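Local coordinates for protein cyclopenase asqI (Emericella nidulans, PDB 5YY3) that catalyses, as a zinc-dependent cyclopenase, the conversion of 4'-methoxycyclopenine into 4'-methoxyviridicatin with release of methyl isocyanate in aspoquinolone biosynthesis, at residues F61-Y72 with R111-G122; K142-K150 with S255-G263. All blocks are in the same frame, centred on the assembly; numbering follows the deposited sequence.

Contact 1: F61-Y72 with R111-G122; sequences FALPVQKDHKPY and RINPELMRDALG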
loop_
_atom_site.group_PDB
_atom_site.type_symbol
_atom_site.label_atom_id
_atom_site.label_comp_id
_atom_site.label_asym_id
_atom_site.label_seq_id
_atom_site.Cartn_x
_atom_site.Cartn_y
_atom_site.Cartn_z
ATOM N N PHE A 61 11.900 -21.544 -38.398
ATOM C CA PHE A 61 11.676 -20.963 -37.072
ATOM C C PHE A 61 10.229 -21.059 -36.593
ATOM O O PHE A 61 9.956 -20.934 -35.397
ATOM C CB PHE A 61 12.124 -19.507 -37.066
ATOM C CG PHE A 61 13.573 -19.336 -36.748
ATOM C CD1 PHE A 61 14.537 -19.594 -37.706
ATOM C CD2 PHE A 61 13.972 -18.938 -35.488
ATOM C CE1 PHE A 61 15.884 -19.445 -37.417
ATOM C CE2 PHE A 61 15.308 -18.788 -35.187
ATOM C CZ PHE A 61 16.276 -19.045 -36.155
ATOM N N ALA A 62 9.307 -21.295 -37.525
ATOM C CA ALA A 62 7.892 -21.412 -37.188
ATOM C C ALA A 62 7.484 -22.844 -36.834
ATOM O O ALA A 62 6.379 -23.078 -36.330
ATOM C CB ALA A 62 7.040 -20.899 -38.341
ATOM N N LEU A 63 8.364 -23.804 -37.101
ATOM C CA LEU A 63 8.007 -25.205 -36.932
ATOM C C LEU A 63 7.661 -25.578 -35.490
ATOM O O LEU A 63 8.481 -25.418 -34.586
ATOM C CB LEU A 63 9.135 -26.094 -37.438
ATOM C CG LEU A 63 9.200 -26.187 -38.960
ATOM C CD1 LEU A 63 10.357 -27.072 -39.389
ATOM C CD2 LEU A 63 7.872 -26.720 -39.503
ATOM N N PRO A 64 6.440 -26.097 -35.279
ATOM C CA PRO A 64 5.948 -26.492 -33.955
ATOM C C PRO A 64 6.523 -27.825 -33.474
ATOM O O PRO A 64 6.711 -28.751 -34.268
ATOM C CB PRO A 64 4.439 -26.611 -34.180
ATOM C CG PRO A 64 4.337 -27.094 -35.600
ATOM C CD PRO A 64 5.457 -26.391 -36.339
ATOM N N VAL A 65 6.801 -27.921 -32.179
ATOM C CA VAL A 65 7.218 -29.189 -31.599
ATOM C C VAL A 65 6.020 -30.121 -31.524
ATOM O O VAL A 65 4.996 -29.775 -30.943
ATOM C CB VAL A 65 7.819 -29.011 -30.185
ATOM C CG1 VAL A 65 7.935 -30.366 -29.473
ATOM C CG2 VAL A 65 9.170 -28.302 -30.263
ATOM N N GLN A 66 6.148 -31.308 -32.110
ATOM C CA GLN A 66 5.054 -32.273 -32.100
ATOM C C GLN A 66 5.400 -33.464 -31.214
ATOM O O GLN A 66 6.536 -33.593 -30.761
ATOM C CB GLN A 66 4.728 -32.716 -33.528
ATOM C CG GLN A 66 4.409 -31.549 -34.451
ATOM C CD GLN A 66 4.083 -31.986 -35.865
ATOM O OE1 GLN A 66 4.953 -32.469 -36.602
ATOM N NE2 GLN A 66 2.828 -31.797 -36.265
ATOM N N LYS A 67 4.428 -34.335 -30.971
ATOM C CA LYS A 67 4.562 -35.326 -29.904
ATOM C C LYS A 67 5.543 -36.467 -30.209
ATOM O O LYS A 67 5.908 -37.227 -29.309
ATOM C CB LYS A 67 3.184 -35.903 -29.547
ATOM C CG LYS A 67 2.892 -37.270 -30.139
ATOM C CD LYS A 67 1.909 -38.048 -29.256
ATOM C CE LYS A 67 1.444 -39.347 -29.921
ATOM N NZ LYS A 67 0.634 -39.100 -31.155
ATOM N N ASP A 68 5.984 -36.582 -31.460
ATOM C CA ASP A 68 6.934 -37.633 -31.829
ATOM C C ASP A 68 8.369 -37.130 -31.720
ATOM O O ASP A 68 9.317 -37.927 -31.680
ATOM C CB ASP A 68 6.677 -38.128 -33.246
ATOM C CG ASP A 68 7.182 -37.164 -34.287
ATOM O OD1 ASP A 68 6.652 -36.031 -34.349
ATOM O OD2 ASP A 68 8.113 -37.535 -35.035
ATOM N N HIS A 69 8.524 -35.807 -31.681
ATOM C CA HIS A 69 9.848 -35.193 -31.579
ATOM C C HIS A 69 10.510 -35.596 -30.269
ATOM O O HIS A 69 9.892 -35.522 -29.207
ATOM C CB HIS A 69 9.753 -33.669 -31.682
ATOM C CG HIS A 69 9.588 -33.166 -33.081
ATOM N ND1 HIS A 69 8.586 -32.290 -33.445
ATOM C CD2 HIS A 69 10.306 -33.400 -34.205
ATOM C CE1 HIS A 69 8.689 -32.015 -34.734
ATOM N NE2 HIS A 69 9.726 -32.673 -35.220
ATOM N N LYS A 70 11.750 -36.062 -30.364
ATOM C CA LYS A 70 12.568 -36.333 -29.194
ATOM C C LYS A 70 12.604 -35.068 -28.347
ATOM O O LYS A 70 12.772 -33.974 -28.882
ATOM C CB LYS A 70 13.972 -36.766 -29.622
ATOM C CG LYS A 70 14.985 -36.877 -28.504
ATOM C CD LYS A 70 16.309 -37.428 -29.008
ATOM C CE LYS A 70 16.109 -38.672 -29.862
ATOM N NZ LYS A 70 17.373 -39.466 -30.030
ATOM N N PRO A 71 12.403 -35.196 -27.032
ATOM C CA PRO A 71 12.298 -33.990 -26.200
ATOM C C PRO A 71 13.616 -33.220 -26.077
ATOM O O PRO A 71 14.707 -33.806 -26.088
ATOM C CB PRO A 71 11.847 -34.540 -24.844
ATOM C CG PRO A 71 12.355 -35.954 -24.833
ATOM C CD PRO A 71 12.205 -36.427 -26.252
ATOM N N TYR A 72 13.490 -31.898 -25.976
ATOM C CA TYR A 72 14.640 -30.998 -25.944
ATOM C C TYR A 72 14.556 -30.064 -24.739
ATOM O O TYR A 72 13.471 -29.578 -24.392
ATOM C CB TYR A 72 14.717 -30.193 -27.258
ATOM C CG TYR A 72 15.804 -29.124 -27.306
ATOM C CD1 TYR A 72 17.144 -29.468 -27.364
ATOM C CD2 TYR A 72 15.474 -27.771 -27.316
ATOM C CE1 TYR A 72 18.130 -28.499 -27.421
ATOM C CE2 TYR A 72 16.444 -26.797 -27.372
ATOM C CZ TYR A 72 17.768 -27.161 -27.427
ATOM O OH TYR A 72 18.729 -26.184 -27.478
ATOM N N ARG A 111 13.018 -35.610 -38.406
ATOM C CA ARG A 111 12.281 -35.412 -37.145
ATOM C C ARG A 111 13.140 -34.950 -35.954
ATOM O O ARG A 111 12.811 -35.216 -34.804
ATOM C CB ARG A 111 11.517 -36.695 -36.766
ATOM C CG ARG A 111 10.531 -37.154 -37.832
ATOM C CD ARG A 111 9.605 -36.014 -38.251
ATOM N NE ARG A 111 8.595 -35.716 -37.236
ATOM C CZ ARG A 111 7.747 -34.694 -37.309
ATOM N NH1 ARG A 111 7.794 -33.867 -38.344
ATOM N NH2 ARG A 111 6.857 -34.493 -36.343
ATOM N N ILE A 112 14.226 -34.236 -36.226
ATOM C CA ILE A 112 14.927 -33.543 -35.153
ATOM C C ILE A 112 13.995 -32.480 -34.552
ATOM O O ILE A 112 13.145 -31.907 -35.251
ATOM C CB ILE A 112 16.228 -32.907 -35.657
ATOM C CG1 ILE A 112 17.154 -32.565 -34.491
ATOM C CG2 ILE A 112 15.952 -31.668 -36.497
ATOM C CD1 ILE A 112 18.572 -32.296 -34.936
ATOM N N ASN A 113 14.120 -32.263 -33.245
ATOM C CA ASN A 113 13.297 -31.294 -32.520
ATOM C C ASN A 113 13.453 -29.875 -33.079
ATOM O O ASN A 113 14.580 -29.369 -33.177
ATOM C CB ASN A 113 13.668 -31.335 -31.030
ATOM C CG ASN A 113 12.794 -30.438 -30.172
ATOM O OD1 ASN A 113 12.848 -29.208 -30.282
ATOM N ND2 ASN A 113 11.992 -31.049 -29.300
ATOM N N PRO A 114 12.326 -29.229 -33.452
ATOM C CA PRO A 114 12.312 -27.885 -34.053
ATOM C C PRO A 114 12.861 -26.793 -33.134
ATOM O O PRO A 114 13.433 -25.825 -33.624
ATOM C CB PRO A 114 10.823 -27.634 -34.338
ATOM C CG PRO A 114 10.184 -28.957 -34.314
ATOM C CD PRO A 114 10.965 -29.783 -33.337
ATOM N N GLU A 115 12.674 -26.939 -31.827
ATOM C CA GLU A 115 13.204 -25.971 -30.876
ATOM C C GLU A 115 14.714 -26.082 -30.868
ATOM O O GLU A 115 15.429 -25.074 -30.842
ATOM C CB GLU A 115 12.634 -26.197 -29.472
ATOM C CG GLU A 115 13.159 -25.241 -28.400
ATOM C CD GLU A 115 12.767 -23.790 -28.640
ATOM O OE1 GLU A 115 11.626 -23.531 -29.084
ATOM O OE2 GLU A 115 13.597 -22.904 -28.356
ATOM N N LEU A 116 15.196 -27.320 -30.899
ATOM C CA LEU A 116 16.619 -27.570 -31.025
ATOM C C LEU A 116 17.116 -26.905 -32.302
ATOM O O LEU A 116 18.129 -26.207 -32.294
ATOM C CB LEU A 116 16.912 -29.075 -31.029
ATOM C CG LEU A 116 18.371 -29.543 -30.958
ATOM C CD1 LEU A 116 18.424 -30.993 -30.517
ATOM C CD2 LEU A 116 19.120 -29.360 -32.295
ATOM N N MET A 117 16.392 -27.123 -33.398
ATOM C CA MET A 117 16.779 -26.547 -34.685
ATOM C C MET A 117 16.804 -25.021 -34.646
ATOM O O MET A 117 17.703 -24.404 -35.218
ATOM C CB MET A 117 15.840 -27.016 -35.798
ATOM C CG MET A 117 16.285 -26.568 -37.180
ATOM S SD MET A 117 17.985 -27.081 -37.512
ATOM C CE MET A 117 18.551 -25.681 -38.435
ATOM N N ARG A 118 15.827 -24.410 -33.972
ATOM C CA ARG A 118 15.773 -22.944 -33.890
ATOM C C ARG A 118 17.019 -22.373 -33.253
ATOM O O ARG A 118 17.579 -21.404 -33.754
ATOM C CB ARG A 118 14.540 -22.475 -33.117
ATOM C CG ARG A 118 13.391 -22.173 -34.022
ATOM C CD ARG A 118 12.164 -21.747 -33.262
ATOM N NE ARG A 118 11.085 -22.683 -33.525
ATOM C CZ ARG A 118 10.679 -23.554 -32.630
ATOM N NH1 ARG A 118 11.255 -23.552 -31.440
ATOM N NH2 ARG A 118 9.704 -24.396 -32.907
ATOM N N ASP A 119 17.462 -22.996 -32.165
ATOM C CA ASP A 119 18.692 -22.591 -31.502
ATOM C C ASP A 119 19.900 -22.808 -32.409
ATOM O O ASP A 119 20.782 -21.953 -32.502
ATOM C CB ASP A 119 18.872 -23.356 -30.193
ATOM C CG ASP A 119 18.154 -22.698 -29.030
ATOM O OD1 ASP A 119 17.901 -21.475 -29.120
ATOM O OD2 ASP A 119 17.858 -23.390 -28.021
ATOM N N ALA A 120 19.930 -23.954 -33.083
ATOM C CA ALA A 120 21.060 -24.314 -33.937
ATOM C C ALA A 120 21.136 -23.383 -35.143
ATOM O O ALA A 120 22.204 -22.880 -35.497
ATOM C CB ALA A 120 20.947 -25.789 -34.385
ATOM N N LEU A 121 19.984 -23.142 -35.756
ATOM C CA LEU A 121 19.903 -22.315 -36.941
ATOM C C LEU A 121 20.217 -20.869 -36.608
ATOM O O LEU A 121 20.825 -20.154 -37.413
ATOM C CB LEU A 121 18.516 -22.412 -37.564
ATOM C CG LEU A 121 18.380 -21.695 -38.896
ATOM C CD1 LEU A 121 19.513 -22.120 -39.818
ATOM C CD2 LEU A 121 17.030 -21.999 -39.506
ATOM N N GLY A 122 19.790 -20.448 -35.417
ATOM C CA GLY A 122 19.998 -19.090 -34.955
ATOM C C GLY A 122 21.467 -18.769 -34.877
ATOM O O GLY A 122 21.919 -17.776 -35.446
#
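The guanidinium of R111 lies flat on one face of H69 while its edge grips D68. CB, CG and CD of R111 all pass beside D68 OD2, the chain bending at chi2 and chi3. R111 NE donates to D68 OD2 at 2.9 Å, while NH2 reaches D68 OD1, so the carboxylate is gripped side-on through the syn lone pair of each oxygen, the two planes nearly coplanar. R111 NH2 has a second acceptor, Q66 OE1, at 2.8 Å and almost straight. CZ meanwhile lies over NE2 of H69, with the guanidinium and imidazole planes 20° apart. P114 takes the opposite face, its CD 3.4 Å from the ring centroid and close to the normal. The imidazole is thus sandwiched, and its ND1 accepts from Q66 N, a bond that fixes the ring within the type I turn Q66-H69.

R111 closes a Schellman motif at the end of helix 97-109, and two residues later N113 is the N-cap of helix 114-127. The N113 side chain, CG anti to its own N (chi1 -176°), accepts from L116 N at 3.1 Å through OD1, with a weaker bond from E115 N; ND2 donates to K70 O and also to T381. Beyond the cap, Y72 lays one face on L116, whose CB is 3.8 Å from the ring centroid, and its OH donates to D119 OD2 at 3.0 Å on the anti lone pair. Further along the helix, F61 CE1 packs against L121 CD2 at 3.5 Å, and R118 NE makes a weak bond to F61 O.

Contact 2: K142-K150 with S255-G263; sequences KNHPFFSTK and SSLIEHYGG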
loop_
_atom_site.group_PDB
_atom_site.type_symbol
_atom_site.label_atom_id
_atom_site.label_comp_id
_atom_site.label_asym_id
_atom_site.label_seq_id
_atom_site.Cartn_x
_atom_site.Cartn_y
_atom_site.Cartn_z
ATOM N N LYS A 142 9.587 -11.890 -32.375
ATOM C CA LYS A 142 8.152 -11.870 -32.578
ATOM C C LYS A 142 7.680 -13.046 -33.430
ATOM O O LYS A 142 6.527 -13.445 -33.349
ATOM C CB LYS A 142 7.700 -10.564 -33.225
ATOM C CG LYS A 142 6.209 -10.332 -32.941
ATOM C CD LYS A 142 5.454 -9.585 -34.039
ATOM C CE LYS A 142 3.921 -9.693 -33.848
ATOM N NZ LYS A 142 3.536 -10.975 -33.191
ATOM N N ASN A 143 8.564 -13.603 -34.250
ATOM C CA ASN A 143 8.188 -14.733 -35.087
ATOM C C ASN A 143 8.161 -16.061 -34.342
ATOM O O ASN A 143 7.655 -17.045 -34.876
ATOM C CB ASN A 143 9.127 -14.859 -36.300
ATOM C CG ASN A 143 8.909 -13.772 -37.335
ATOM O OD1 ASN A 143 8.196 -12.797 -37.094
ATOM N ND2 ASN A 143 9.503 -13.955 -38.515
ATOM N N HIS A 144 8.703 -16.087 -33.126
ATOM C CA HIS A 144 8.800 -17.314 -32.356
ATOM C C HIS A 144 7.406 -17.888 -32.127
ATOM O O HIS A 144 6.454 -17.131 -31.908
ATOM C CB HIS A 144 9.512 -17.045 -31.031
ATOM C CG HIS A 144 9.858 -18.282 -30.267
ATOM N ND1 HIS A 144 8.917 -19.031 -29.589
ATOM C CD2 HIS A 144 11.045 -18.908 -30.075
ATOM C CE1 HIS A 144 9.510 -20.062 -29.010
ATOM N NE2 HIS A 144 10.802 -20.012 -29.291
ATOM N N PRO A 145 7.277 -19.224 -32.213
ATOM C CA PRO A 145 5.998 -19.924 -32.017
ATOM C C PRO A 145 5.216 -19.492 -30.770
ATOM O O PRO A 145 3.986 -19.541 -30.791
ATOM C CB PRO A 145 6.424 -21.393 -31.889
ATOM C CG PRO A 145 7.640 -21.495 -32.734
ATOM C CD PRO A 145 8.350 -20.154 -32.624
ATOM N N PHE A 146 5.909 -19.087 -29.707
ATOM C CA PHE A 146 5.234 -18.718 -28.459
ATOM C C PHE A 146 4.440 -17.413 -28.599
ATOM O O PHE A 146 3.542 -17.139 -27.805
ATOM C CB PHE A 146 6.237 -18.584 -27.307
ATOM C CG PHE A 146 6.797 -19.894 -26.814
ATOM C CD1 PHE A 146 6.507 -21.087 -27.449
ATOM C CD2 PHE A 146 7.614 -19.923 -25.696
ATOM C CE1 PHE A 146 7.030 -22.286 -26.982
ATOM C CE2 PHE A 146 8.137 -21.106 -25.227
ATOM C CZ PHE A 146 7.844 -22.294 -25.871
ATOM N N PHE A 147 4.777 -16.618 -29.608
ATOM C CA PHE A 147 4.057 -15.384 -29.904
ATOM C C PHE A 147 2.764 -15.621 -30.672
ATOM O O PHE A 147 2.204 -14.689 -31.241
ATOM C CB PHE A 147 4.947 -14.421 -30.699
ATOM C CG PHE A 147 5.840 -13.569 -29.837
ATOM C CD1 PHE A 147 6.923 -14.121 -29.177
ATOM C CD2 PHE A 147 5.590 -12.222 -29.683
ATOM C CE1 PHE A 147 7.738 -13.340 -28.381
ATOM C CE2 PHE A 147 6.406 -11.441 -28.902
ATOM C CZ PHE A 147 7.476 -11.999 -28.244
ATOM N N SER A 148 2.287 -16.863 -30.692
ATOM C CA SER A 148 1.014 -17.189 -31.334
ATOM C C SER A 148 0.189 -18.107 -30.446
ATOM O O SER A 148 0.734 -18.822 -29.603
ATOM C CB SER A 148 1.241 -17.851 -32.689
ATOM O OG SER A 148 2.037 -17.031 -33.519
ATOM N N THR A 149 -1.125 -18.082 -30.642
ATOM C CA THR A 149 -2.045 -18.924 -29.882
ATOM C C THR A 149 -2.080 -20.340 -30.471
ATOM O O THR A 149 -1.871 -20.519 -31.672
ATOM C CB THR A 149 -3.474 -18.319 -29.871
ATOM O OG1 THR A 149 -4.200 -18.794 -28.730
ATOM C CG2 THR A 149 -4.236 -18.675 -31.146
ATOM N N LYS A 150 -2.308 -21.341 -29.616
ATOM C CA LYS A 150 -2.532 -22.732 -30.040
ATOM C C LYS A 150 -1.391 -23.300 -30.879
ATOM O O LYS A 150 -1.634 -23.909 -31.927
ATOM C CB LYS A 150 -3.847 -22.852 -30.830
ATOM C CG LYS A 150 -5.081 -23.097 -29.968
ATOM C CD LYS A 150 -5.388 -21.883 -29.099
ATOM C CE LYS A 150 -6.566 -22.129 -28.173
ATOM N NZ LYS A 150 -6.836 -20.948 -27.300
ATOM N N SER A 255 -0.337 -13.703 -19.740
ATOM C CA SER A 255 -1.345 -14.706 -20.053
ATOM C C SER A 255 -1.205 -15.290 -21.462
ATOM O O SER A 255 -1.463 -16.465 -21.676
ATOM C CB SER A 255 -2.718 -14.091 -19.860
ATOM O OG SER A 255 -2.638 -13.130 -18.816
ATOM N N SER A 256 -0.759 -14.485 -22.411
ATOM C CA SER A 256 -0.623 -14.967 -23.777
ATOM C C SER A 256 0.426 -16.092 -23.873
ATOM O O SER A 256 0.315 -16.977 -24.715
ATOM C CB SER A 256 -0.279 -13.794 -24.705
ATOM O OG SER A 256 -1.022 -12.617 -24.354
ATOM N N LEU A 257 1.415 -16.078 -22.978
ATOM C CA LEU A 257 2.526 -17.031 -22.996
ATOM C C LEU A 257 2.261 -18.271 -22.155
ATOM O O LEU A 257 3.008 -19.249 -22.241
ATOM C CB LEU A 257 3.814 -16.372 -22.486
ATOM C CG LEU A 257 4.439 -15.216 -23.267
ATOM C CD1 LEU A 257 5.621 -14.662 -22.496
ATOM C CD2 LEU A 257 4.874 -15.667 -24.641
ATOM N N ILE A 258 1.214 -18.228 -21.331
ATOM C CA ILE A 258 0.954 -19.305 -20.380
ATOM C C ILE A 258 0.593 -20.604 -21.112
ATOM O O ILE A 258 0.734 -21.706 -20.576
ATOM C CB ILE A 258 -0.166 -18.921 -19.383
ATOM C CG1 ILE A 258 -0.152 -19.849 -18.168
ATOM C CG2 ILE A 258 -1.518 -18.965 -20.043
ATOM C CD1 ILE A 258 0.923 -19.522 -17.179
ATOM N N GLU A 259 0.144 -20.458 -22.354
ATOM C CA GLU A 259 -0.178 -21.594 -23.202
ATOM C C GLU A 259 1.020 -22.507 -23.426
ATOM O O GLU A 259 0.877 -23.728 -23.458
ATOM C CB GLU A 259 -0.695 -21.108 -24.554
ATOM C CG GLU A 259 -2.188 -20.866 -24.606
ATOM C CD GLU A 259 -2.656 -20.546 -26.011
ATOM O OE1 GLU A 259 -2.349 -21.339 -26.934
ATOM O OE2 GLU A 259 -3.327 -19.503 -26.192
ATOM N N HIS A 260 2.199 -21.907 -23.580
ATOM C CA HIS A 260 3.380 -22.630 -24.045
ATOM C C HIS A 260 4.303 -23.036 -22.924
ATOM O O HIS A 260 5.034 -24.007 -23.063
ATOM C CB HIS A 260 4.158 -21.795 -25.062
ATOM C CG HIS A 260 3.313 -21.265 -26.172
ATOM N ND1 HIS A 260 3.104 -21.955 -27.343
ATOM C CD2 HIS A 260 2.652 -20.082 -26.309
ATOM C CE1 HIS A 260 2.326 -21.245 -28.143
ATOM N NE2 HIS A 260 2.049 -20.098 -27.539
ATOM N N TYR A 261 4.299 -22.277 -21.830
ATOM C CA TYR A 261 5.012 -22.691 -20.622
ATOM C C TYR A 261 4.421 -22.033 -19.381
ATOM O O TYR A 261 3.725 -21.018 -19.474
ATOM C CB TYR A 261 6.499 -22.376 -20.723
ATOM C CG TYR A 261 6.868 -20.899 -20.723
ATOM C CD1 TYR A 261 6.859 -20.158 -21.900
ATOM C CD2 TYR A 261 7.269 -20.264 -19.553
ATOM C CE1 TYR A 261 7.216 -18.825 -21.911
ATOM C CE2 TYR A 261 7.632 -18.932 -19.551
ATOM C CZ TYR A 261 7.606 -18.215 -20.733
ATOM O OH TYR A 261 7.978 -16.888 -20.724
ATOM N N GLY A 262 4.693 -22.627 -18.222
ATOM C CA GLY A 262 4.128 -22.155 -16.975
ATOM C C GLY A 262 5.135 -21.454 -16.084
ATOM O O GLY A 262 6.316 -21.310 -16.424
ATOM N N GLY A 263 4.656 -21.002 -14.932
ATOM C CA GLY A 263 5.520 -20.405 -13.939
ATOM C C GLY A 263 5.746 -21.357 -12.781
ATOM O O GLY A 263 6.001 -22.540 -12.977
HETATM O O HOH W 1 0.226 -16.473 -27.283
#
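Two loops of the hemocyanin-type copper-containing domain, here in a zinc enzyme, meet at an aromatic cluster of F146, H260 and Y261. Packing between the first two is reciprocal: H260 CB sits 3.5 Å from the centroid of the F146 ring, and F146 CA sits 3.6 Å from the centroid of the imidazole, each over a face. The rings are near parallel (20°) but slid apart, so these CH-pi contacts carry the pairing. Y261 joins obliquely, its CD1 at 3.7 Å from F146 CE2. H144 CE1 lies over the face of F146 opposite H260 CB, and H144 ND1 accepts from F146 N. L257 CD2 adds an apolar touch near F146 CB, and F385 meets the F146 ring edge-to-face from outside the two loops.

H260 CG stands anti to the carbonyl carbon (chi1 -51°), which lays the imidazole over F146 CA and sends NE2 towards the S148 carbonyl. The hydrogen bond from H260 NE2 to S148 O, 2.8 Å long, lies in the ring plane and arrives nearly along the C=O axis, although it is bent at the hydrogen (139°). Next to it, E259 spreads its carboxylate over two partners, each on a syn lone pair: OE1 takes K150 N at 2.7 Å and OE2 takes T149 OG1 at 2.8 Å. K150 NZ makes only a long salt bridge, to E259 OE2. The chemistry implies a division: the packed rings and the H260 bond probably give the firmer part, and the E259 bonds reach an exposed end, T149 and K150, whose high B factors suggest mobility.

In the fold
Contacts 1 and 2 follow one another along the chain, their centres 15 Å apart on the same side of the chain's centre. They touch through P145: its CD lies 3.3 Å from F61 O, and the proline also packs on R118, so the loop 142-150 meets both segments of contact 1. H144, which lies against the F146 ring, also packs against E115 of helix 114-127. Relative to the zinc-binding histidines, the D119 side chain, partner of Y72, is about 7 Å from that of H190 and about 10 Å from that of H186. The Y261 side chain of contact 2 is about 11 Å from that of H186. Contact 1 thus comes nearer the zinc histidines, through D119, while contact 2 stays farther off; neither includes the annotated histidines.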